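Local atomic coordinates of alpha-amylase G-6 (Bacillus halodurans, PDB entry 2C3G), a protein that breaks down starch as an alpha-amylase and, through the family 26 carbohydrate-binding module described here, probably binds starch and related alpha-glucans. Residues E43-T51 / W87-P97. Numbering follows the deposited sequence.
Sequences EHYEGDWYT and WFDGEWHVDRP. With CD (cadmium ion), chain C; CD (cadmium ion), chain E; CD (cadmium ion), chain B.
Trp49 reaches across from the 43-51 hairpin and takes the edge of Trp87 on one face of its indole. The two six-membered rings meet edge-to-face, planes 78° apart, with Trp87 CE3 3.6 Å from Trp49 CE3. Trp49 holds its CG anti to the carbonyl carbon (chi1 -67°), which brings the far end of the indole up to the loop that follows strand 86-88. There Trp49 CH2 lies 3.8 Å from Asp89 CB. Pro97 CD lies 3.7 Å from Trp49 CZ2. The same Trp87 ring continues to Tyr45: the edge of Trp87 is turned toward the face of Tyr45 in an offset edge-to-face pair, with Trp87 CH2 3.6 Å from Tyr45 CE2. Arg96 CA sits over the centre of one Trp87 face, and the extended arginine side chain runs on to the hairpin. There Glu46 OE2 takes Arg96 NH2 through its anti lone pair at 2.8 Å, a salt bridge supplemented by a weak bond from NH1; carboxylate and guanidinium stand nearly perpendicular (86°). A water hydrogen-bonds to both Arg96 NH1, from which it accepts, and Tyr45 OH. Exchanging Trp49 for an alanine is likely to leave the edge of Trp87 without the face it packs on and to open a gap beside Pro97. Beyond the indole, Asp89 grips a cadmium ion with both carboxylate oxygens, joined by His93 NE2 at 2.3 Å from the metal, while Asp89 OD2 also accepts from Glu91 N in an Asx turn. Strand 6-12 runs between strands 49-55 and 86-88, and its Tyr10 stacks on Trp87 and meets Tyr45 edge-to-face. The aromatic cluster thus spans the central strand of the five-stranded mixed sheet, joining a hairpin with a type II' turn and a classic bulge to the C-terminal segment of this all-beta starch-binding module.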
ATOM      1  N   GLU A  43      -1.573  -4.229  -8.218  1.00 18.65           N
ATOM      2  CA  GLU A  43      -2.304  -5.085  -9.144  1.00 18.19           C
ATOM      3  C   GLU A  43      -3.813  -5.036  -8.845  1.00 17.31           C
ATOM      4  O   GLU A  43      -4.203  -4.820  -7.712  1.00 15.80           O
ATOM      5  CB  GLU A  43      -1.720  -6.495  -9.120  1.00 18.30           C
ATOM      6  CG  GLU A  43      -0.578  -6.727  -8.097  1.00 21.38           C
ATOM      7  CD  GLU A  43      -0.949  -7.847  -7.147  1.00 24.28           C
ATOM      8  OE1 GLU A  43      -2.125  -8.282  -7.235  1.00 27.66           O
ATOM      9  OE2 GLU A  43      -0.120  -8.325  -6.335  1.00 21.67           O
ATOM     10  N   HIS A  44      -4.654  -5.140  -9.869  1.00 16.70           N
ATOM     11  CA  HIS A  44      -6.101  -5.116  -9.651  1.00 15.42           C
ATOM     12  C   HIS A  44      -6.494  -6.372  -8.898  1.00 15.64           C
ATOM     13  O   HIS A  44      -5.949  -7.459  -9.148  1.00 15.34           O
ATOM     14  CB  HIS A  44      -6.880  -4.962 -10.977  1.00 15.83           C
ATOM     15  CG  HIS A  44      -8.371  -4.974 -10.812  1.00 13.20           C
ATOM     16  ND1 HIS A  44      -9.161  -6.022 -11.239  1.00 15.85           N
ATOM     17  CD2 HIS A  44      -9.210  -4.092 -10.229  1.00 13.65           C
ATOM     18  CE1 HIS A  44     -10.423  -5.776 -10.944  1.00 15.17           C
ATOM     19  NE2 HIS A  44     -10.483  -4.614 -10.325  1.00 15.45           N
ATOM     20  N   TYR A  45      -7.411  -6.231  -7.945  1.00 15.33           N
ATOM     21  CA  TYR A  45      -7.889  -7.397  -7.228  1.00 15.40           C
ATOM     22  C   TYR A  45      -9.342  -7.710  -7.653  1.00 16.08           C
ATOM     23  O   TYR A  45      -9.625  -8.781  -8.211  1.00 15.81           O
ATOM     24  CB  TYR A  45      -7.727  -7.230  -5.710  1.00 14.45           C
ATOM     25  CG  TYR A  45      -8.315  -8.370  -4.915  1.00 16.95           C
ATOM     26  CD1 TYR A  45      -7.759  -9.638  -4.957  1.00 17.39           C
ATOM     27  CD2 TYR A  45      -9.454  -8.183  -4.139  1.00 19.74           C
ATOM     28  CE1 TYR A  45      -8.318 -10.716  -4.210  1.00 21.52           C
ATOM     29  CE2 TYR A  45     -10.035  -9.247  -3.409  1.00 20.49           C
ATOM     30  CZ  TYR A  45      -9.460 -10.502  -3.439  1.00 21.43           C
ATOM     31  OH  TYR A  45     -10.049 -11.529  -2.716  1.00 20.77           O
ATOM     32  N   GLU A  46     -10.246  -6.766  -7.387  1.00 16.75           N
ATOM     33  CA  GLU A  46     -11.676  -6.963  -7.626  1.00 17.77           C
ATOM     34  C   GLU A  46     -12.459  -5.693  -7.263  1.00 16.63           C
ATOM     35  O   GLU A  46     -12.250  -5.093  -6.214  1.00 17.19           O
ATOM     36  CB  GLU A  46     -12.173  -8.228  -6.906  1.00 17.74           C
ATOM     37  CG  GLU A  46     -13.451  -8.055  -6.125  1.00 23.97           C
ATOM     38  CD  GLU A  46     -14.392  -9.238  -6.218  1.00 27.79           C
ATOM     39  OE1 GLU A  46     -14.435  -9.900  -7.268  1.00 29.57           O
ATOM     40  OE2 GLU A  46     -15.123  -9.472  -5.231  1.00 30.33           O
ATOM     41  N   GLY A  47     -13.336  -5.272  -8.158  1.00 16.49           N
ATOM     42  CA  GLY A  47     -14.078  -4.029  -8.014  1.00 15.81           C
ATOM     43  C   GLY A  47     -13.103  -2.874  -8.030  1.00 15.89           C
ATOM     44  O   GLY A  47     -12.239  -2.800  -8.908  1.00 16.78           O
ATOM     45  N   ASP A  48     -13.209  -1.984  -7.053  1.00 15.60           N
ATOM     46  CA  ASP A  48     -12.232  -0.899  -6.931  1.00 15.58           C
ATOM     47  C   ASP A  48     -11.091  -1.280  -6.002  1.00 15.64           C
ATOM     48  O   ASP A  48     -10.303  -0.431  -5.649  1.00 15.82           O
ATOM     49  CB  ASP A  48     -12.897   0.373  -6.411  1.00 16.29           C
ATOM     50  CG  ASP A  48     -14.023   0.854  -7.299  1.00 14.59           C
ATOM     51  OD1 ASP A  48     -13.981   0.616  -8.510  1.00 14.62           O
ATOM     52  OD2 ASP A  48     -14.979   1.506  -6.880  1.00 17.54           O
ATOM     53  N   TRP A  49     -11.011  -2.550  -5.583  1.00 15.96           N
ATOM     54  CA  TRP A  49      -9.870  -3.012  -4.769  1.00 16.38           C
ATOM     55  C   TRP A  49      -8.616  -3.328  -5.606  1.00 16.14           C
ATOM     56  O   TRP A  49      -8.669  -3.997  -6.616  1.00 17.06           O
ATOM     57  CB  TRP A  49     -10.214  -4.213  -3.867  1.00 15.65           C
ATOM     58  CG  TRP A  49     -11.203  -3.918  -2.731  1.00 16.39           C
ATOM     59  CD1 TRP A  49     -12.550  -4.203  -2.705  1.00 15.63           C
ATOM     60  CD2 TRP A  49     -10.905  -3.302  -1.466  1.00 16.18           C
ATOM     61  NE1 TRP A  49     -13.105  -3.782  -1.513  1.00 13.68           N
ATOM     62  CE2 TRP A  49     -12.117  -3.222  -0.737  1.00 16.70           C
ATOM     63  CE3 TRP A  49      -9.743  -2.765  -0.892  1.00 17.23           C
ATOM     64  CZ2 TRP A  49     -12.180  -2.678   0.565  1.00 15.91           C
ATOM     65  CZ3 TRP A  49      -9.805  -2.228   0.380  1.00 16.29           C
ATOM     66  CH2 TRP A  49     -11.021  -2.176   1.089  1.00 18.47           C
ATOM     67  N   TYR A  50      -7.481  -2.860  -5.128  1.00 16.69           N
ATOM     68  CA  TYR A  50      -6.192  -3.133  -5.739  1.00 16.55           C
ATOM     69  C   TYR A  50      -5.296  -3.619  -4.616  1.00 15.69           C
ATOM     70  O   TYR A  50      -5.593  -3.412  -3.461  1.00 16.55           O
ATOM     71  CB  TYR A  50      -5.659  -1.862  -6.366  1.00 17.27           C
ATOM     72  CG  TYR A  50      -6.398  -1.456  -7.624  1.00 18.12           C
ATOM     73  CD1 TYR A  50      -5.831  -1.686  -8.880  1.00 15.67           C
ATOM     74  CD2 TYR A  50      -7.669  -0.850  -7.566  1.00 18.74           C
ATOM     75  CE1 TYR A  50      -6.498  -1.326 -10.036  1.00 19.25           C
ATOM     76  CE2 TYR A  50      -8.337  -0.488  -8.730  1.00 18.76           C
ATOM     77  CZ  TYR A  50      -7.737  -0.734  -9.954  1.00 17.68           C
ATOM     78  OH  TYR A  50      -8.361  -0.386 -11.108  1.00 19.04           O
ATOM     79  N   THR A  51      -4.211  -4.289  -4.933  1.00 15.25           N
ATOM     80  CA  THR A  51      -3.451  -4.960  -3.884  1.00 14.51           C
ATOM     81  C   THR A  51      -1.996  -5.063  -4.244  1.00 15.27           C
ATOM     82  O   THR A  51      -1.625  -5.045  -5.421  1.00 14.90           O
ATOM     83  CB  THR A  51      -4.030  -6.401  -3.617  1.00 13.66           C
ATOM     84  OG1 THR A  51      -3.294  -7.027  -2.568  1.00 10.47           O
ATOM     85  CG2 THR A  51      -3.789  -7.276  -4.761  1.00 10.41           C
ATOM     86  N   TRP A  87      -6.412  -4.015   4.581  1.00 15.22           N
ATOM     87  CA  TRP A  87      -7.462  -3.423   3.657  1.00 14.84           C
ATOM     88  C   TRP A  87      -7.887  -1.995   3.999  1.00 15.88           C
ATOM     89  O   TRP A  87      -8.561  -1.762   5.004  1.00 16.21           O
ATOM     90  CB  TRP A  87      -8.773  -4.266   3.522  1.00 14.28           C
ATOM     91  CG  TRP A  87      -8.586  -5.656   3.199  1.00 13.80           C
ATOM     92  CD1 TRP A  87      -7.945  -6.581   3.966  1.00 14.73           C
ATOM     93  CD2 TRP A  87      -9.015  -6.340   2.011  1.00 11.70           C
ATOM     94  NE1 TRP A  87      -7.942  -7.799   3.329  1.00 15.87           N
ATOM     95  CE2 TRP A  87      -8.597  -7.677   2.125  1.00 15.61           C
ATOM     96  CE3 TRP A  87      -9.716  -5.949   0.852  1.00 14.77           C
ATOM     97  CZ2 TRP A  87      -8.847  -8.646   1.122  1.00 16.43           C
ATOM     98  CZ3 TRP A  87      -9.953  -6.892  -0.149  1.00 13.58           C
ATOM     99  CH2 TRP A  87      -9.535  -8.234   0.005  1.00 15.85           C
ATOM    100  N   PHE A  88      -7.542  -1.034   3.138  1.00 16.00           N
ATOM    101  CA  PHE A  88      -7.906   0.358   3.393  1.00 15.94           C
ATOM    102  C   PHE A  88      -9.010   0.925   2.471  1.00 15.97           C
ATOM    103  O   PHE A  88      -8.821   0.993   1.282  1.00 15.74           O
ATOM    104  CB  PHE A  88      -6.652   1.222   3.337  1.00 15.63           C
ATOM    105  CG  PHE A  88      -6.901   2.660   3.655  1.00 16.29           C
ATOM    106  CD1 PHE A  88      -6.985   3.097   4.977  1.00 18.62           C
ATOM    107  CD2 PHE A  88      -7.070   3.580   2.639  1.00 16.09           C
ATOM    108  CE1 PHE A  88      -7.181   4.450   5.270  1.00 19.38           C
ATOM    109  CE2 PHE A  88      -7.267   4.912   2.921  1.00 18.05           C
ATOM    110  CZ  PHE A  88      -7.311   5.351   4.238  1.00 19.17           C
ATOM    111  N   ASP A  89     -10.150   1.324   3.042  1.00 16.95           N
ATOM    112  CA  ASP A  89     -11.225   1.990   2.302  1.00 18.20           C
ATOM    113  C   ASP A  89     -11.571   3.385   2.845  1.00 19.55           C
ATOM    114  O   ASP A  89     -12.689   3.857   2.687  1.00 20.20           O
ATOM    115  CB  ASP A  89     -12.488   1.147   2.356  1.00 18.36           C
ATOM    116  CG  ASP A  89     -13.050   1.010   3.755  1.00 18.61           C
ATOM    117  OD1 ASP A  89     -13.885   0.059   3.904  1.00 17.84           O
ATOM    118  OD2 ASP A  89     -12.777   1.761   4.774  1.00 16.15           O
ATOM    119  N   GLY A  90     -10.611   4.047   3.484  1.00 20.92           N
ATOM    120  CA  GLY A  90     -10.887   5.243   4.255  1.00 21.31           C
ATOM    121  C   GLY A  90     -10.720   4.904   5.724  1.00 21.78           C
ATOM    122  O   GLY A  90     -10.452   5.774   6.537  1.00 22.49           O
ATOM    123  N   GLU A  91     -10.888   3.630   6.060  1.00 21.61           N
ATOM    124  CA  GLU A  91     -10.477   3.102   7.366  1.00 20.58           C
ATOM    125  C   GLU A  91      -9.737   1.791   7.103  1.00 20.68           C
ATOM    126  O   GLU A  91      -9.925   1.171   6.053  1.00 19.97           O
ATOM    127  CB  GLU A  91     -11.679   2.865   8.286  1.00 21.25           C
ATOM    128  CG  GLU A  91     -11.346   2.246   9.644  1.00 23.01           C
ATOM    129  CD  GLU A  91     -10.441   3.151  10.504  1.00 25.37           C
ATOM    130  OE1 GLU A  91     -11.009   4.125  11.081  1.00 26.42           O
ATOM    131  OE2 GLU A  91      -9.191   2.906  10.582  1.00 20.04           O
ATOM    132  N   TRP A  92      -8.866   1.396   8.040  1.00 20.05           N
ATOM    133  CA  TRP A  92      -8.189   0.118   7.978  1.00 19.36           C
ATOM    134  C   TRP A  92      -9.012  -1.036   8.554  1.00 19.78           C
ATOM    135  O   TRP A  92      -9.622  -0.928   9.627  1.00 19.51           O
ATOM    136  CB  TRP A  92      -6.841   0.197   8.661  1.00 18.64           C
ATOM    137  CG  TRP A  92      -5.828   0.990   7.886  1.00 17.38           C
ATOM    138  CD1 TRP A  92      -5.490   2.284   8.090  1.00 15.19           C
ATOM    139  CD2 TRP A  92      -5.012   0.528   6.794  1.00 18.65           C
ATOM    140  NE1 TRP A  92      -4.513   2.674   7.201  1.00 18.52           N
ATOM    141  CE2 TRP A  92      -4.191   1.612   6.395  1.00 16.60           C
ATOM    142  CE3 TRP A  92      -4.866  -0.695   6.134  1.00 14.37           C
ATOM    143  CZ2 TRP A  92      -3.269   1.512   5.355  1.00 16.23           C
ATOM    144  CZ3 TRP A  92      -3.952  -0.797   5.112  1.00 16.98           C
ATOM    145  CH2 TRP A  92      -3.158   0.308   4.721  1.00 15.57           C
ATOM    146  N   HIS A  93      -9.027  -2.138   7.808  1.00 20.07           N
ATOM    147  CA  HIS A  93      -9.636  -3.397   8.244  1.00 20.80           C
ATOM    148  C   HIS A  93      -8.606  -4.483   8.004  1.00 21.30           C
ATOM    149  O   HIS A  93      -7.884  -4.419   7.001  1.00 20.42           O
ATOM    150  CB  HIS A  93     -10.877  -3.759   7.406  1.00 20.39           C
ATOM    151  CG  HIS A  93     -11.951  -2.723   7.403  1.00 22.07           C
ATOM    152  ND1 HIS A  93     -13.089  -2.828   8.184  1.00 21.67           N
ATOM    153  CD2 HIS A  93     -12.099  -1.593   6.667  1.00 22.07           C
ATOM    154  CE1 HIS A  93     -13.867  -1.785   7.956  1.00 23.88           C
ATOM    155  NE2 HIS A  93     -13.289  -1.022   7.042  1.00 23.51           N
ATOM    156  N   VAL A  94      -8.560  -5.482   8.899  1.00 22.28           N
ATOM    157  CA  VAL A  94      -7.687  -6.651   8.718  1.00 23.53           C
ATOM    158  C   VAL A  94      -8.170  -7.634   7.663  1.00 24.41           C
ATOM    159  O   VAL A  94      -7.359  -8.100   6.854  1.00 23.73           O
ATOM    160  CB  VAL A  94      -7.354  -7.413  10.051  1.00 23.82           C
ATOM    161  CG1 VAL A  94      -6.838  -6.437  11.087  1.00 24.42           C
ATOM    162  CG2 VAL A  94      -8.577  -8.234  10.580  1.00 23.71           C
ATOM    163  N   ASP A  95      -9.470  -7.958   7.696  1.00 26.00           N
ATOM    164  CA  ASP A  95     -10.129  -8.705   6.625  1.00 27.72           C
ATOM    165  C   ASP A  95     -10.998  -7.783   5.758  1.00 28.36           C
ATOM    166  O   ASP A  95     -11.398  -6.703   6.193  1.00 28.05           O
ATOM    167  CB  ASP A  95     -10.994  -9.854   7.170  1.00 28.43           C
ATOM    168  CG  ASP A  95     -10.366 -10.570   8.379  1.00 30.51           C
ATOM    169  OD1 ASP A  95      -9.201 -11.050   8.286  1.00 30.45           O
ATOM    170  OD2 ASP A  95     -10.989 -10.699   9.457  1.00 32.45           O
ATOM    171  N   ARG A  96     -11.302  -8.234   4.540  1.00 29.29           N
ATOM    172  CA  ARG A  96     -12.178  -7.518   3.618  1.00 30.23           C
ATOM    173  C   ARG A  96     -13.459  -7.000   4.302  1.00 31.33           C
ATOM    174  O   ARG A  96     -14.138  -7.769   4.977  1.00 31.87           O
ATOM    175  CB  ARG A  96     -12.529  -8.417   2.435  1.00 29.60           C
ATOM    176  CG  ARG A  96     -13.073  -7.667   1.233  1.00 29.48           C
ATOM    177  CD  ARG A  96     -13.154  -8.512  -0.007  1.00 27.35           C
ATOM    178  NE  ARG A  96     -13.993  -7.905  -1.025  1.00 27.62           N
ATOM    179  CZ  ARG A  96     -14.072  -8.326  -2.275  1.00 27.93           C
ATOM    180  NH1 ARG A  96     -13.358  -9.366  -2.690  1.00 28.10           N
ATOM    181  NH2 ARG A  96     -14.869  -7.703  -3.120  1.00 30.17           N
ATOM    182  N   PRO A  97     -13.763  -5.702   4.175  1.00 32.36           N
ATOM    183  CA  PRO A  97     -15.038  -5.164   4.680  1.00 33.77           C
ATOM    184  C   PRO A  97     -16.251  -5.806   3.984  1.00 35.37           C
ATOM    185  O   PRO A  97     -16.206  -6.120   2.784  1.00 36.19           O
ATOM    186  CB  PRO A  97     -14.945  -3.665   4.374  1.00 33.13           C
ATOM    187  CG  PRO A  97     -13.502  -3.397   4.182  1.00 32.38           C
ATOM    188  CD  PRO A  97     -12.897  -4.642   3.624  1.00 32.28           C
TER
HETATM  189 CD    CD C1100     -14.509   0.585   5.868  1.00 23.99          CD
HETATM  190 CD    CD E1102      -8.783  -8.097 -12.386  1.00 18.53          CD
HETATM  191 CD    CD B1099     -15.496   2.223  -9.249  1.00 17.44          CD
HETATM  192  O   HOH W   1     -12.029 -11.460  -0.796  1.00 26.02           O
HETATM  193  O   HOH W   2     -17.097   3.364  -9.410  1.00 14.78           O
HETATM  194  O   HOH W   3     -16.377  -0.711   6.070  1.00 15.78           O